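Local structure of mRNA interferase (Mycobacterium tuberculosis, 6L2A) at residues A[6-11]-A[105-110]; A[69-72]-A[78-81]. The protein probably acts as the toxin of a type II toxin-antitoxin system, an endoribonuclease of the PemK/MazF family that cleaves RNA. The protein carries 6 engineered substitutions. All coordinates share one frame; numbering follows the deposited sequence.

Both contacts reach the same antiparallel sheet of the MazF-like fold, and interaction 2 is nested within the chain loop that interaction 1 closes. Their centres are about 13 Å apart. Interaction 1 sets the turn before strand 10-14 against helix 104-117, whereas interaction 2 pairs the end of strand 66-69 with the start of strand 80-83. Glu106, on the same helix segment as Leu107, joins them: its OE2 lies 2.9 Å from Ser70 N, a probable hydrogen bond, and 3.6 Å from Leu69 CA. The carboxylate thus probably ties the C-terminal helix to the backbone just past strand 66-69.

Interaction 1. Residues A[6-11]-A[105-110]; sequences MRRGEI and AELAQL
The contact joins a type II beta turn, Arg7 to Glu10, to the C-terminal helix of this MazF-like toxin, with Arg8 and Gly9 of the turn facing Leu107. Closure of the turn is seen in the bond from Glu10 N to Arg7 O, and Gly9 adopts the positive phi of its third position (92°). Between turn and helix the contact is van der Waals packing, with no hydrogen bond between the two segments. The extended chain of Arg8, with CG anti to the backbone N (chi1 -170°), carries the guanidinium out to the isobutyl group, where NH1 stands 3.5 Å from Leu107 CG and about as far from both methyls. The two side chains cross at a slant. Leu107 CD1 also comes within 4.0 Å of Gly9 CA, so one methyl is shared between arginine and glycine.

Polar bonds hold the guanidinium in this packing against the leucine: NH2 forms a salt bridge with Asp111, one helical turn beyond Leu107, and NE donates to Val33 O. Within the turn, the Glu10 carboxylate reaches back to Arg7. Arg7 N meets Glu10 OE2 at 2.9 Å from well above the carboxylate plane, while Arg7 NH2 forms a salt bridge to Glu10 OE1 at 3.3 Å, on its syn side but tilted 31° from the carboxylate plane; OE1 itself lies nearly in the guanidinium plane.

Gly9 makes backbone hydrogen bonds with Val32 and Val102, which bind the turn to strand 28-32 and to the loop after strand 95-101, and Leu107 also packs on Val102. Leu118 of the second subunit touches Arg8, placing the contact beside the dimer interface, between helix 104-117 and strands 10-14 and 28-32.

Interaction 2. Residues A[69-72]-A[78-81]; sequences LSAT and VDCK
Asp79 reaches across to the backbone of 70-71 atom by atom. Its CB passes 4.0 Å from Leu69 O; CG, held anti to the carbonyl carbon (chi1 -71°), turns the carboxylate toward the first residues of the short helix; and OD1 accepts a hydrogen bond from Ala71 N at 2.9 Å. The N-H meets OD1 nearly along the C-O axis of the carboxylate, with an N-H...O angle of 155°. The same oxygen packs against Ser70 CA, and the Ala71 methyl rests 3.6 Å from both OD1 and the Val78 carbonyl carbon.

Two nearly straight backbone bonds follow, both at 173°: Leu69 N to Cys80 O at 2.6 Å and Cys80 N to Leu69 O at 3.0 Å. They define Leu69 and Cys80 as a hydrogen-bonded antiparallel pair whose side chains lie on one face of the sheet, both touching Val55 of strand 49-56. Leu69 O also accepts from a water that donates to Val78 O as well, and Asp79 CA adds a weaker CA-H...O contact.

Ser70 occupies the N-cap: its OG receives a weak bond from Thr72 N and a shorter one, 2.8 Å, from Thr72 OG1. Asp79 of the returning chain thus takes Ala71 N while Ser70 takes Thr72 N only weakly, at a short helical connection between two antiparallel strands of the MazF-like sheet, a fold of the SH3 clan.

Interaction 1. Residues A[6-11]-A[105-110]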
loop_
_atom_site.group_PDB
_atom_site.type_symbol
_atom_site.label_atom_id
_atom_site.label_comp_id
_atom_site.label_asym_id
_atom_site.label_seq_id
_atom_site.Cartn_x
_atom_site.Cartn_y
_atom_site.Cartn_z
ATOM N N MET A 6 16.454 4.192 6.422
ATOM C CA MET A 6 15.188 4.866 6.177
ATOM C C MET A 6 14.214 4.508 7.293
ATOM O O MET A 6 14.143 3.357 7.728
ATOM C CB MET A 6 14.606 4.504 4.798
ATOM C CG MET A 6 13.909 3.148 4.699
ATOM S SD MET A 6 14.982 1.722 4.986
ATOM C CE MET A 6 15.980 1.712 3.495
ATOM N N ARG A 7 13.470 5.502 7.760
ATOM C CA ARG A 7 12.613 5.363 8.928
ATOM C C ARG A 7 11.171 5.702 8.585
ATOM O O ARG A 7 10.901 6.524 7.704
ATOM C CB ARG A 7 13.077 6.276 10.064
ATOM C CG ARG A 7 14.449 5.930 10.584
ATOM C CD ARG A 7 14.867 6.896 11.669
ATOM N NE ARG A 7 16.195 6.581 12.178
ATOM C CZ ARG A 7 17.325 6.974 11.604
ATOM N NH1 ARG A 7 18.489 6.643 12.141
ATOM N NH2 ARG A 7 17.292 7.696 10.493
ATOM N N ARG A 8 10.247 5.058 9.296
ATOM C CA ARG A 8 8.832 5.353 9.118
ATOM C C ARG A 8 8.532 6.792 9.518
ATOM O O ARG A 8 8.970 7.260 10.573
ATOM C CB ARG A 8 7.983 4.393 9.950
ATOM C CG ARG A 8 6.497 4.476 9.630
ATOM C CD ARG A 8 5.673 3.412 10.349
ATOM N NE ARG A 8 4.336 3.298 9.768
ATOM C CZ ARG A 8 3.284 4.020 10.146
ATOM N NH1 ARG A 8 3.398 4.912 11.120
ATOM N NH2 ARG A 8 2.114 3.851 9.546
ATOM N N GLY A 9 7.777 7.492 8.673
ATOM C CA GLY A 9 7.504 8.897 8.875
ATOM C C GLY A 9 8.479 9.830 8.192
ATOM O O GLY A 9 8.191 11.029 8.083
ATOM N N GLU A 10 9.617 9.324 7.730
ATOM C CA GLU A 10 10.541 10.151 6.972
ATOM C C GLU A 10 9.985 10.436 5.583
ATOM O O GLU A 10 9.243 9.636 5.006
ATOM C CB GLU A 10 11.902 9.469 6.846
ATOM C CG GLU A 10 12.700 9.405 8.133
ATOM C CD GLU A 10 14.109 8.895 7.912
ATOM O OE1 GLU A 10 14.987 9.205 8.741
ATOM O OE2 GLU A 10 14.338 8.183 6.909
ATOM N N ILE A 11 10.361 11.593 5.046
ATOM C CA ILE A 11 9.980 12.005 3.699
ATOM C C ILE A 11 11.202 11.862 2.806
ATOM O O ILE A 11 12.248 12.468 3.068
ATOM C CB ILE A 11 9.439 13.440 3.675
ATOM C CG1 ILE A 11 8.214 13.544 4.578
ATOM C CG2 ILE A 11 9.092 13.861 2.249
ATOM C CD1 ILE A 11 7.719 14.935 4.745
ATOM N N ALA A 105 2.356 13.800 15.235
ATOM C CA ALA A 105 0.918 14.016 15.103
ATOM C C ALA A 105 0.459 13.803 13.666
ATOM O O ALA A 105 -0.612 13.231 13.427
ATOM C CB ALA A 105 0.551 15.418 15.588
ATOM N N GLU A 106 1.253 14.259 12.694
ATOM C CA GLU A 106 0.916 14.010 11.298
ATOM C C GLU A 106 0.969 12.521 10.977
ATOM O O GLU A 106 0.144 12.014 10.209
ATOM C CB GLU A 106 1.854 14.799 10.383
ATOM C CG GLU A 106 1.566 16.298 10.346
ATOM C CD GLU A 106 2.694 17.096 9.718
ATOM O OE1 GLU A 106 3.826 16.572 9.640
ATOM O OE2 GLU A 106 2.451 18.247 9.297
ATOM N N LEU A 107 1.928 11.798 11.566
ATOM C CA LEU A 107 2.019 10.362 11.313
ATOM C C LEU A 107 0.831 9.622 11.912
ATOM O O LEU A 107 0.305 8.686 11.299
ATOM C CB LEU A 107 3.334 9.808 11.863
ATOM C CG LEU A 107 3.651 8.363 11.472
ATOM C CD1 LEU A 107 3.695 8.214 9.959
ATOM C CD2 LEU A 107 4.964 7.905 12.090
ATOM N N ALA A 108 0.397 10.021 13.111
ATOM C CA ALA A 108 -0.816 9.443 13.681
ATOM C C ALA A 108 -2.017 9.699 12.780
ATOM O O ALA A 108 -2.870 8.820 12.602
ATOM C CB ALA A 108 -1.060 10.003 15.083
ATOM N N GLN A 109 -2.102 10.900 12.202
ATOM C CA GLN A 109 -3.142 11.173 11.218
ATOM C C GLN A 109 -2.996 10.269 10.000
ATOM O O GLN A 109 -3.992 9.762 9.472
ATOM C CB GLN A 109 -3.100 12.641 10.797
ATOM C CG GLN A 109 -3.798 13.591 11.756
ATOM C CD GLN A 109 -3.823 15.014 11.234
ATOM O OE1 GLN A 109 -4.890 15.599 11.039
ATOM N NE2 GLN A 109 -2.643 15.578 11.001
ATOM N N LEU A 110 -1.761 10.057 9.541
ATOM C CA LEU A 110 -1.544 9.169 8.404
ATOM C C LEU A 110 -1.908 7.730 8.744
ATOM O O LEU A 110 -2.399 6.999 7.877
ATOM C CB LEU A 110 -0.094 9.261 7.931
ATOM C CG LEU A 110 0.268 8.531 6.638
ATOM C CD1 LEU A 110 -0.737 8.842 5.530
ATOM C CD2 LEU A 110 1.670 8.929 6.212
#

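Interaction 2. Residues A[69-72]-A[78-81]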
loop_
_atom_site.group_PDB
_atom_site.type_symbol
_atom_site.label_atom_id
_atom_site.label_comp_id
_atom_site.label_asym_id
_atom_site.label_seq_id
_atom_site.Cartn_x
_atom_site.Cartn_y
_atom_site.Cartn_z
ATOM N N LEU A 69 0.242 18.019 5.272
ATOM C CA LEU A 69 1.578 18.054 5.859
ATOM C C LEU A 69 2.100 19.485 5.819
ATOM O O LEU A 69 2.292 20.048 4.736
ATOM C CB LEU A 69 2.528 17.113 5.117
ATOM C CG LEU A 69 2.111 15.641 5.035
ATOM C CD1 LEU A 69 3.113 14.837 4.219
ATOM C CD2 LEU A 69 1.954 15.056 6.430
ATOM N N SER A 70 2.333 20.064 6.994
ATOM C CA SER A 70 2.764 21.455 7.077
ATOM C C SER A 70 4.211 21.614 6.620
ATOM O O SER A 70 5.071 20.780 6.916
ATOM C CB SER A 70 2.611 21.972 8.508
ATOM O OG SER A 70 3.650 22.882 8.830
ATOM N N ALA A 71 4.479 22.712 5.905
ATOM C CA ALA A 71 5.826 22.967 5.404
ATOM C C ALA A 71 6.818 23.208 6.535
ATOM O O ALA A 71 8.000 22.867 6.406
ATOM C CB ALA A 71 5.811 24.163 4.450
ATOM N N THR A 72 6.358 23.777 7.652
ATOM C CA THR A 72 7.231 24.157 8.757
ATOM C C THR A 72 7.875 22.965 9.465
ATOM O O THR A 72 8.646 23.181 10.405
ATOM C CB THR A 72 6.447 24.994 9.772
ATOM O OG1 THR A 72 5.508 24.160 10.459
ATOM C CG2 THR A 72 5.694 26.121 9.072
ATOM N N VAL A 78 6.396 23.872 0.553
ATOM C CA VAL A 78 4.986 24.238 0.521
ATOM C C VAL A 78 4.207 23.232 1.349
ATOM O O VAL A 78 4.655 22.100 1.556
ATOM C CB VAL A 78 4.425 24.274 -0.919
ATOM C CG1 VAL A 78 4.836 25.541 -1.611
ATOM C CG2 VAL A 78 4.906 23.059 -1.698
ATOM N N ASP A 79 3.032 23.645 1.823
ATOM C CA ASP A 79 2.113 22.679 2.405
ATOM C C ASP A 79 1.763 21.631 1.360
ATOM O O ASP A 79 1.546 21.944 0.186
ATOM C CB ASP A 79 0.844 23.361 2.917
ATOM C CG ASP A 79 1.089 24.190 4.162
ATOM O OD1 ASP A 79 2.186 24.072 4.744
ATOM O OD2 ASP A 79 0.186 24.958 4.558
ATOM N N CYS A 80 1.736 20.376 1.787
ATOM C CA CYS A 80 1.490 19.264 0.888
ATOM C C CYS A 80 0.522 18.310 1.563
ATOM O O CYS A 80 0.191 18.460 2.742
ATOM C CB CYS A 80 2.794 18.552 0.521
ATOM S SG CYS A 80 3.931 19.491 -0.525
ATOM N N LYS A 81 0.058 17.320 0.813
ATOM C CA LYS A 81 -0.785 16.290 1.395
ATOM C C LYS A 81 -0.252 14.919 1.013
ATOM O O LYS A 81 0.127 14.682 -0.138
ATOM C CB LYS A 81 -2.258 16.439 0.967
ATOM C CG LYS A 81 -2.529 16.324 -0.517
ATOM C CD LYS A 81 -4.027 16.357 -0.783
ATOM C CE LYS A 81 -4.342 16.041 -2.234
ATOM N NZ LYS A 81 -5.783 16.256 -2.545
HETATM O O HOH W 1 4.829 20.215 3.643
#